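Long-range contact in sulfoquinovosidase (Escherichia coli, PDB 5AEG), which hydrolyses the alpha-glycosidic bond of sulfoquinovosyl diacylglycerides and simpler sulfoquinovosides, releasing sulfoquinovose for sulfoglycolysis: residues A[65-79]-A[82-96]. Sequence-based numbering, arbitrary orientation.
Sequences IALTDAIVSQSPDGW and HFSRGSDISATLNIS
R85 grips A66 with one end of its guanidinium: NH1 donates to A66 O at 2.8 Å, on a carbonyl lone pair and close to the guanidinium plane. The R85 chain leaves with CG trans to the backbone N (chi1 -177°) and bends at chi2 (68°), which lays it across A66 O. R85 CG meets I65 CG2, and R85 CD lies 3.5 Å from T68 OG1. Cutting R85 back to an alanine is likely to leave A66 O without this donor and open a gap beside I65 and T68. L67 splits its branches, CD1 on F83 CB (3.7 Å) and A91 CB, CD2 on R85 CB and I89 CG2 (3.9 Å). The chain runs as an antiparallel meander in the N-terminal beta domain of this GH31 enzyme. D69 and S84 exchange two backbone hydrogen bonds, as do I71 and H82, and A70 faces F83 as a non-hydrogen-bonded pair. Beyond the loop after Q74, W79 and I95 form a hydrogen-bonded pair, bonding both ways, and a water links D77 OD2 to S96 OG. Another water joins D69 OD2 to G86 N, while D69 OD1 takes T68 OG1 from above the carboxylate plane and salt-bridges K34. Further out, F11 stacks on W79.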
ATOM      1  N   ILE A  65     -32.103   0.268  11.202  1.00 24.42           N
ATOM      2  CA  ILE A  65     -33.402  -0.445  11.094  1.00 25.05           C
ATOM      3  C   ILE A  65     -33.251  -1.653  10.206  1.00 23.87           C
ATOM      4  O   ILE A  65     -32.760  -1.527   9.085  1.00 22.84           O
ATOM      5  CB  ILE A  65     -34.462   0.458  10.409  1.00 27.25           C
ATOM      6  CG1 ILE A  65     -34.573   1.763  11.153  1.00 29.96           C
ATOM      7  CG2 ILE A  65     -35.808  -0.246  10.431  1.00 28.79           C
ATOM      8  CD1 ILE A  65     -35.112   2.905  10.348  1.00 31.66           C
ATOM      9  N   ALA A  66     -33.689  -2.793  10.700  1.00 24.36           N
ATOM     10  CA  ALA A  66     -33.593  -4.057  10.020  1.00 23.70           C
ATOM     11  C   ALA A  66     -34.718  -4.133   9.018  1.00 25.90           C
ATOM     12  O   ALA A  66     -35.893  -3.874   9.394  1.00 25.76           O
ATOM     13  CB  ALA A  66     -33.719  -5.190  11.047  1.00 26.55           C
ATOM     14  N   LEU A  67     -34.369  -4.371   7.756  1.00 25.16           N
ATOM     15  CA  LEU A  67     -35.326  -4.533   6.674  1.00 26.33           C
ATOM     16  C   LEU A  67     -35.670  -6.014   6.590  1.00 26.49           C
ATOM     17  O   LEU A  67     -35.131  -6.772   5.811  1.00 24.92           O
ATOM     18  CB  LEU A  67     -34.870  -3.930   5.373  1.00 24.80           C
ATOM     19  CG  LEU A  67     -34.439  -2.490   5.432  1.00 23.69           C
ATOM     20  CD1 LEU A  67     -34.185  -2.014   4.010  1.00 25.20           C
ATOM     21  CD2 LEU A  67     -35.450  -1.576   6.087  1.00 26.09           C
ATOM     22  N   THR A  68     -36.632  -6.378   7.437  1.00 25.58           N
ATOM     23  CA  THR A  68     -36.994  -7.764   7.636  1.00 26.91           C
ATOM     24  C   THR A  68     -37.844  -8.332   6.466  1.00 29.62           C
ATOM     25  O   THR A  68     -37.817  -9.556   6.181  1.00 29.00           O
ATOM     26  CB  THR A  68     -37.789  -7.901   8.904  1.00 27.69           C
ATOM     27  OG1 THR A  68     -38.908  -7.011   8.840  1.00 27.95           O
ATOM     28  CG2 THR A  68     -36.932  -7.574  10.150  1.00 30.64           C
ATOM     29  N   ASP A  69     -38.556  -7.466   5.754  1.00 29.35           N
ATOM     30  CA  ASP A  69     -39.487  -7.944   4.717  1.00 30.55           C
ATOM     31  C   ASP A  69     -38.882  -7.849   3.356  1.00 29.26           C
ATOM     32  O   ASP A  69     -38.220  -6.853   3.005  1.00 30.86           O
ATOM     33  CB  ASP A  69     -40.776  -7.086   4.696  1.00 31.31           C
ATOM     34  CG  ASP A  69     -41.452  -6.985   6.040  1.00 30.66           C
ATOM     35  OD1 ASP A  69     -41.190  -7.843   6.916  1.00 34.98           O
ATOM     36  OD2 ASP A  69     -42.202  -6.000   6.264  1.00 32.53           O
ATOM     37  N   ALA A  70     -39.082  -8.883   2.534  1.00 28.58           N
ATOM     38  CA  ALA A  70     -38.573  -8.867   1.181  1.00 33.27           C
ATOM     39  C   ALA A  70     -39.606  -9.401   0.176  1.00 36.55           C
ATOM     40  O   ALA A  70     -40.187 -10.440   0.418  1.00 38.99           O
ATOM     41  CB  ALA A  70     -37.334  -9.726   1.088  1.00 34.08           C
ATOM     42  N   ILE A  71     -39.746  -8.701  -0.945  1.00 32.55           N
ATOM     43  CA  ILE A  71     -40.500  -9.191  -2.108  1.00 36.61           C
ATOM     44  C   ILE A  71     -39.571  -9.253  -3.298  1.00 38.23           C
ATOM     45  O   ILE A  71     -38.906  -8.262  -3.665  1.00 37.25           O
ATOM     46  CB  ILE A  71     -41.643  -8.250  -2.473  1.00 34.15           C
ATOM     47  CG1 ILE A  71     -42.616  -8.135  -1.312  1.00 34.31           C
ATOM     48  CG2 ILE A  71     -42.393  -8.759  -3.731  1.00 40.23           C
ATOM     49  CD1 ILE A  71     -43.682  -7.060  -1.531  1.00 33.80           C
ATOM     50  N   VAL A  72     -39.564 -10.418  -3.915  1.00 36.11           N
ATOM     51  CA  VAL A  72     -38.690 -10.714  -5.046  1.00 39.80           C
ATOM     52  C   VAL A  72     -39.447 -10.698  -6.350  1.00 45.06           C
ATOM     53  O   VAL A  72     -40.500 -11.307  -6.437  1.00 47.62           O
ATOM     54  CB  VAL A  72     -38.098 -12.118  -4.877  1.00 47.72           C
ATOM     55  CG1 VAL A  72     -37.111 -12.427  -6.005  1.00 47.28           C
ATOM     56  CG2 VAL A  72     -37.429 -12.237  -3.509  1.00 44.06           C
ATOM     57  N   SER A  73     -38.956  -9.968  -7.334  1.00 47.45           N
ATOM     58  CA  SER A  73     -39.309 -10.189  -8.719  1.00 50.45           C
ATOM     59  C   SER A  73     -38.121 -10.689  -9.587  1.00 61.65           C
ATOM     60  O   SER A  73     -36.931 -10.361  -9.306  1.00 46.46           O
ATOM     61  CB  SER A  73     -39.823  -8.899  -9.303  1.00 56.37           C
ATOM     62  OG  SER A  73     -38.951  -7.820  -9.029  1.00 62.90           O
ATOM     63  N   GLN A  74     -38.458 -11.497 -10.611  1.00 56.55           N
ATOM     64  CA  GLN A  74     -37.595 -11.766 -11.790  1.00 65.53           C
ATOM     65  C   GLN A  74     -37.386 -10.480 -12.552  1.00 63.45           C
ATOM     66  O   GLN A  74     -38.282  -9.638 -12.661  1.00 68.99           O
ATOM     67  CB  GLN A  74     -38.222 -12.768 -12.758  1.00 73.81           C
ATOM     68  CG  GLN A  74     -37.971 -14.212 -12.395  1.00 80.78           C
ATOM     69  CD  GLN A  74     -36.503 -14.550 -12.456  1.00 82.78           C
ATOM     70  OE1 GLN A  74     -35.734 -13.904 -13.175  1.00 97.30           O
ATOM     71  NE2 GLN A  74     -36.096 -15.551 -11.698  1.00 83.18           N
ATOM     72  N   SER A  75     -36.174 -10.328 -13.036  1.00 66.11           N
ATOM     73  CA  SER A  75     -35.708  -9.107 -13.668  1.00 72.48           C
ATOM     74  C   SER A  75     -35.195  -9.547 -15.082  1.00 69.79           C
ATOM     75  O   SER A  75     -35.020 -10.769 -15.332  1.00 60.00           O
ATOM     76  CB  SER A  75     -34.634  -8.467 -12.737  1.00 68.33           C
ATOM     77  OG  SER A  75     -33.998  -7.316 -13.259  1.00 69.55           O
ATOM     78  N   PRO A  76     -35.000  -8.577 -16.019  1.00 82.87           N
ATOM     79  CA  PRO A  76     -34.306  -8.936 -17.284  1.00 86.44           C
ATOM     80  C   PRO A  76     -32.959  -9.646 -17.031  1.00 87.34           C
ATOM     81  O   PRO A  76     -32.765 -10.822 -17.424  1.00 73.77           O
ATOM     82  CB  PRO A  76     -34.108  -7.564 -17.985  1.00 86.71           C
ATOM     83  CG  PRO A  76     -34.526  -6.511 -16.990  1.00 86.15           C
ATOM     84  CD  PRO A  76     -35.502  -7.185 -16.069  1.00 79.84           C
ATOM     85  N   ASP A  77     -32.103  -8.931 -16.293  1.00 86.60           N
ATOM     86  CA  ASP A  77     -30.752  -9.349 -15.948  1.00 83.68           C
ATOM     87  C   ASP A  77     -30.685 -10.444 -14.882  1.00 71.33           C
ATOM     88  O   ASP A  77     -29.828 -11.312 -14.945  1.00 70.64           O
ATOM     89  CB  ASP A  77     -29.938  -8.134 -15.465  1.00 91.77           C
ATOM     90  CG  ASP A  77     -29.764  -7.072 -16.543  1.00 95.98           C
ATOM     91  OD1 ASP A  77     -30.769  -6.709 -17.197  1.00 96.94           O
ATOM     92  OD2 ASP A  77     -28.616  -6.605 -16.729  1.00 97.81           O
ATOM     93  N   GLY A  78     -31.548 -10.389 -13.879  1.00 60.40           N
ATOM     94  CA  GLY A  78     -31.542 -11.420 -12.838  1.00 52.63           C
ATOM     95  C   GLY A  78     -32.729 -11.277 -11.893  1.00 58.79           C
ATOM     96  O   GLY A  78     -33.862 -11.673 -12.254  1.00 51.76           O
ATOM     97  N   TRP A  79     -32.490 -10.660 -10.728  1.00 41.84           N
ATOM     98  CA  TRP A  79     -33.499 -10.521  -9.694  1.00 41.03           C
ATOM     99  C   TRP A  79     -33.498  -9.161  -9.083  1.00 40.80           C
ATOM    100  O   TRP A  79     -32.457  -8.522  -8.946  1.00 39.72           O
ATOM    101  CB  TRP A  79     -33.308 -11.528  -8.584  1.00 44.53           C
ATOM    102  CG  TRP A  79     -33.615 -12.930  -8.939  1.00 58.12           C
ATOM    103  CD1 TRP A  79     -34.824 -13.582  -8.816  1.00 60.16           C
ATOM    104  CD2 TRP A  79     -32.701 -13.879  -9.468  1.00 63.28           C
ATOM    105  NE1 TRP A  79     -34.693 -14.886  -9.212  1.00 65.22           N
ATOM    106  CE2 TRP A  79     -33.405 -15.096  -9.630  1.00 58.87           C
ATOM    107  CE3 TRP A  79     -31.351 -13.823  -9.823  1.00 66.97           C
ATOM    108  CZ2 TRP A  79     -32.803 -16.247 -10.115  1.00 59.33           C
ATOM    109  CZ3 TRP A  79     -30.749 -14.973 -10.316  1.00 72.91           C
ATOM    110  CH2 TRP A  79     -31.483 -16.177 -10.454  1.00 72.21           C
ATOM    111  N   HIS A  82     -37.083  -6.199  -3.256  1.00 33.41           N
ATOM    112  CA  HIS A  82     -37.607  -5.052  -2.513  1.00 35.04           C
ATOM    113  C   HIS A  82     -37.536  -5.339  -1.044  1.00 33.05           C
ATOM    114  O   HIS A  82     -38.275  -6.178  -0.530  1.00 28.79           O
ATOM    115  CB  HIS A  82     -39.030  -4.740  -2.893  1.00 38.63           C
ATOM    116  CG  HIS A  82     -39.190  -4.299  -4.298  1.00 51.09           C
ATOM    117  ND1 HIS A  82     -39.192  -2.968  -4.657  1.00 60.46           N
ATOM    118  CD2 HIS A  82     -39.407  -5.006  -5.437  1.00 57.78           C
ATOM    119  CE1 HIS A  82     -39.362  -2.872  -5.966  1.00 56.87           C
ATOM    120  NE2 HIS A  82     -39.504  -4.094  -6.459  1.00 61.62           N
ATOM    121  N   PHE A  83     -36.625  -4.664  -0.334  1.00 27.14           N
ATOM    122  CA  PHE A  83     -36.604  -4.848   1.138  1.00 25.26           C
ATOM    123  C   PHE A  83     -37.386  -3.710   1.803  1.00 23.43           C
ATOM    124  O   PHE A  83     -37.324  -2.571   1.362  1.00 26.04           O
ATOM    125  CB  PHE A  83     -35.139  -4.779   1.706  1.00 25.47           C
ATOM    126  CG  PHE A  83     -34.292  -5.951   1.364  1.00 24.22           C
ATOM    127  CD1 PHE A  83     -34.281  -7.046   2.141  1.00 25.54           C
ATOM    128  CD2 PHE A  83     -33.475  -5.903   0.267  1.00 23.89           C
ATOM    129  CE1 PHE A  83     -33.475  -8.133   1.865  1.00 28.14           C
ATOM    130  CE2 PHE A  83     -32.631  -6.955  -0.013  1.00 26.29           C
ATOM    131  CZ  PHE A  83     -32.646  -8.064   0.747  1.00 25.98           C
ATOM    132  N   SER A  84     -38.022  -4.003   2.926  1.00 23.59           N
ATOM    133  CA  SER A  84     -38.759  -2.998   3.528  1.00 25.33           C
ATOM    134  C   SER A  84     -38.986  -3.326   4.986  1.00 24.82           C
ATOM    135  O   SER A  84     -38.705  -4.421   5.498  1.00 24.18           O
ATOM    136  CB  SER A  84     -40.102  -2.770   2.757  1.00 26.56           C
ATOM    137  OG  SER A  84     -40.898  -3.900   3.018  1.00 25.24           O
ATOM    138  N   ARG A  85     -39.434  -2.308   5.696  1.00 23.71           N
ATOM    139  CA  ARG A  85     -39.878  -2.466   7.085  1.00 25.20           C
ATOM    140  C   ARG A  85     -41.115  -1.527   7.292  1.00 27.63           C
ATOM    141  O   ARG A  85     -41.081  -0.354   6.949  1.00 29.36           O
ATOM    142  CB  ARG A  85     -38.797  -2.035   8.055  1.00 27.66           C
ATOM    143  CG  ARG A  85     -39.162  -2.239   9.501  1.00 26.25           C
ATOM    144  CD  ARG A  85     -39.236  -3.698   9.781  1.00 29.61           C
ATOM    145  NE  ARG A  85     -39.478  -3.888  11.204  1.00 33.30           N
ATOM    146  CZ  ARG A  85     -38.533  -3.938  12.145  1.00 39.50           C
ATOM    147  NH1 ARG A  85     -37.214  -3.820  11.848  1.00 33.50           N
ATOM    148  NH2 ARG A  85     -38.918  -4.113  13.402  1.00 43.05           N
ATOM    149  N   GLY A  86     -42.224  -2.089   7.740  1.00 32.71           N
ATOM    150  CA  GLY A  86     -43.495  -1.279   7.846  1.00 29.86           C
ATOM    151  C   GLY A  86     -43.933  -0.785   6.520  1.00 28.66           C
ATOM    152  O   GLY A  86     -43.781  -1.481   5.498  1.00 31.39           O
ATOM    153  N   SER A  87     -44.469   0.439   6.473  1.00 31.62           N
ATOM    154  CA  SER A  87     -44.994   1.026   5.261  1.00 35.87           C
ATOM    155  C   SER A  87     -44.115   2.025   4.578  1.00 39.69           C
ATOM    156  O   SER A  87     -44.391   2.335   3.431  1.00 47.47           O
ATOM    157  CB  SER A  87     -46.326   1.783   5.547  1.00 42.00           C
ATOM    158  OG  SER A  87     -46.071   2.904   6.363  1.00 41.92           O
ATOM    159  N   ASP A  88     -43.083   2.510   5.265  1.00 37.26           N
ATOM    160  CA  ASP A  88     -42.415   3.792   4.966  1.00 43.29           C
ATOM    161  C   ASP A  88     -40.875   3.666   4.712  1.00 39.66           C
ATOM    162  O   ASP A  88     -40.268   4.649   4.366  1.00 43.33           O
ATOM    163  CB  ASP A  88     -42.623   4.806   6.156  1.00 40.06           C
ATOM    164  CG  ASP A  88     -42.173   4.202   7.564  1.00 55.51           C
ATOM    165  OD1 ASP A  88     -41.953   2.961   7.616  1.00 72.62           O
ATOM    166  OD2 ASP A  88     -42.086   4.882   8.641  1.00 46.88           O
ATOM    167  N   ILE A  89     -40.240   2.516   4.957  1.00 33.69           N
ATOM    168  CA  ILE A  89     -38.753   2.403   4.901  1.00 30.84           C
ATOM    169  C   ILE A  89     -38.454   1.259   3.961  1.00 29.95           C
ATOM    170  O   ILE A  89     -38.957   0.149   4.181  1.00 28.16           O
ATOM    171  CB  ILE A  89     -38.182   2.095   6.323  1.00 33.14           C
ATOM    172  CG1 ILE A  89     -38.770   3.056   7.334  1.00 36.50           C
ATOM    173  CG2 ILE A  89     -36.633   2.154   6.350  1.00 38.52           C
ATOM    174  CD1 ILE A  89     -38.923   2.437   8.721  1.00 43.71           C
ATOM    175  N   SER A  90     -37.622   1.492   2.948  1.00 24.44           N
ATOM    176  CA  SER A  90     -37.339   0.456   2.027  1.00 26.60           C
ATOM    177  C   SER A  90     -36.003   0.650   1.340  1.00 27.72           C
ATOM    178  O   SER A  90     -35.398   1.779   1.336  1.00 26.84           O
ATOM    179  CB  SER A  90     -38.476   0.395   0.952  1.00 26.59           C
ATOM    180  OG  SER A  90     -38.510   1.585   0.260  1.00 25.59           O
ATOM    181  N   ALA A  91     -35.567  -0.433   0.701  1.00 25.69           N
ATOM    182  CA  ALA A  91     -34.406  -0.343  -0.193  1.00 30.19           C
ATOM    183  C   ALA A  91     -34.543  -1.393  -1.305  1.00 27.56           C
ATOM    184  O   ALA A  91     -35.201  -2.386  -1.097  1.00 28.13           O
ATOM    185  CB  ALA A  91     -33.121  -0.645   0.621  1.00 28.31           C
ATOM    186  N   THR A  92     -33.845  -1.230  -2.399  1.00 26.94           N
ATOM    187  CA  THR A  92     -33.875  -2.259  -3.477  1.00 30.38           C
ATOM    188  C   THR A  92     -32.484  -2.842  -3.697  1.00 31.46           C
ATOM    189  O   THR A  92     -31.478  -2.126  -3.607  1.00 34.24           O
ATOM    190  CB  THR A  92     -34.331  -1.723  -4.832  1.00 31.70           C
ATOM    191  OG1 THR A  92     -33.490  -0.669  -5.152  1.00 34.02           O
ATOM    192  CG2 THR A  92     -35.763  -1.165  -4.772  1.00 30.96           C
ATOM    193  N   LEU A  93     -32.439  -4.134  -3.943  1.00 27.62           N
ATOM    194  CA  LEU A  93     -31.199  -4.835  -4.274  1.00 26.63           C
ATOM    195  C   LEU A  93     -31.396  -5.522  -5.589  1.00 28.62           C
ATOM    196  O   LEU A  93     -32.283  -6.393  -5.712  1.00 31.30           O
ATOM    197  CB  LEU A  93     -30.869  -5.861  -3.190  1.00 29.99           C
ATOM    198  CG  LEU A  93     -29.682  -6.797  -3.515  1.00 30.68           C
ATOM    199  CD1 LEU A  93     -28.400  -5.961  -3.585  1.00 35.93           C
ATOM    200  CD2 LEU A  93     -29.571  -7.931  -2.550  1.00 31.69           C
ATOM    201  N   ASN A  94     -30.669  -5.084  -6.597  1.00 28.51           N
ATOM    202  CA  ASN A  94     -30.612  -5.749  -7.854  1.00 31.86           C
ATOM    203  C   ASN A  94     -29.454  -6.746  -7.890  1.00 36.57           C
ATOM    204  O   ASN A  94     -28.296  -6.394  -7.534  1.00 31.99           O
ATOM    205  CB  ASN A  94     -30.452  -4.741  -8.988  1.00 37.61           C
ATOM    206  CG  ASN A  94     -31.386  -5.050 -10.123  1.00 57.93           C
ATOM    207  OD1 ASN A  94     -32.490  -4.506 -10.146  1.00 68.01           O
ATOM    208  ND2 ASN A  94     -31.008  -6.005 -11.007  1.00 62.45           N
ATOM    209  N   ILE A  95     -29.755  -7.937  -8.381  1.00 30.11           N
ATOM    210  CA  ILE A  95     -28.823  -9.061  -8.484  1.00 32.67           C
ATOM    211  C   ILE A  95     -28.769  -9.449  -9.945  1.00 40.14           C
ATOM    212  O   ILE A  95     -29.838  -9.700 -10.611  1.00 37.67           O
ATOM    213  CB  ILE A  95     -29.300 -10.240  -7.690  1.00 33.91           C
ATOM    214  CG1 ILE A  95     -29.461  -9.869  -6.242  1.00 31.90           C
ATOM    215  CG2 ILE A  95     -28.364 -11.477  -7.812  1.00 38.22           C
ATOM    216  CD1 ILE A  95     -30.006 -11.024  -5.399  1.00 31.15           C
ATOM    217  N   SER A  96     -27.541  -9.458 -10.462  1.00 33.44           N
ATOM    218  CA  SER A  96     -27.288  -9.699 -11.881  1.00 36.97           C
ATOM    219  C   SER A  96     -25.875 -10.271 -12.096  1.00 44.57           C
ATOM    220  O   SER A  96     -25.074 -10.296 -11.141  1.00 34.75           O
ATOM    221  CB  SER A  96     -27.589  -8.470 -12.705  1.00 35.36           C
ATOM    222  OG  SER A  96     -26.590  -7.464 -12.746  1.00 40.37           O
TER
HETATM  223  O   HOH W   1     -42.797  -4.700   8.611  1.00 37.15           O
HETATM  224  O   HOH W   2     -26.042  -6.189 -14.965  1.00 55.32           O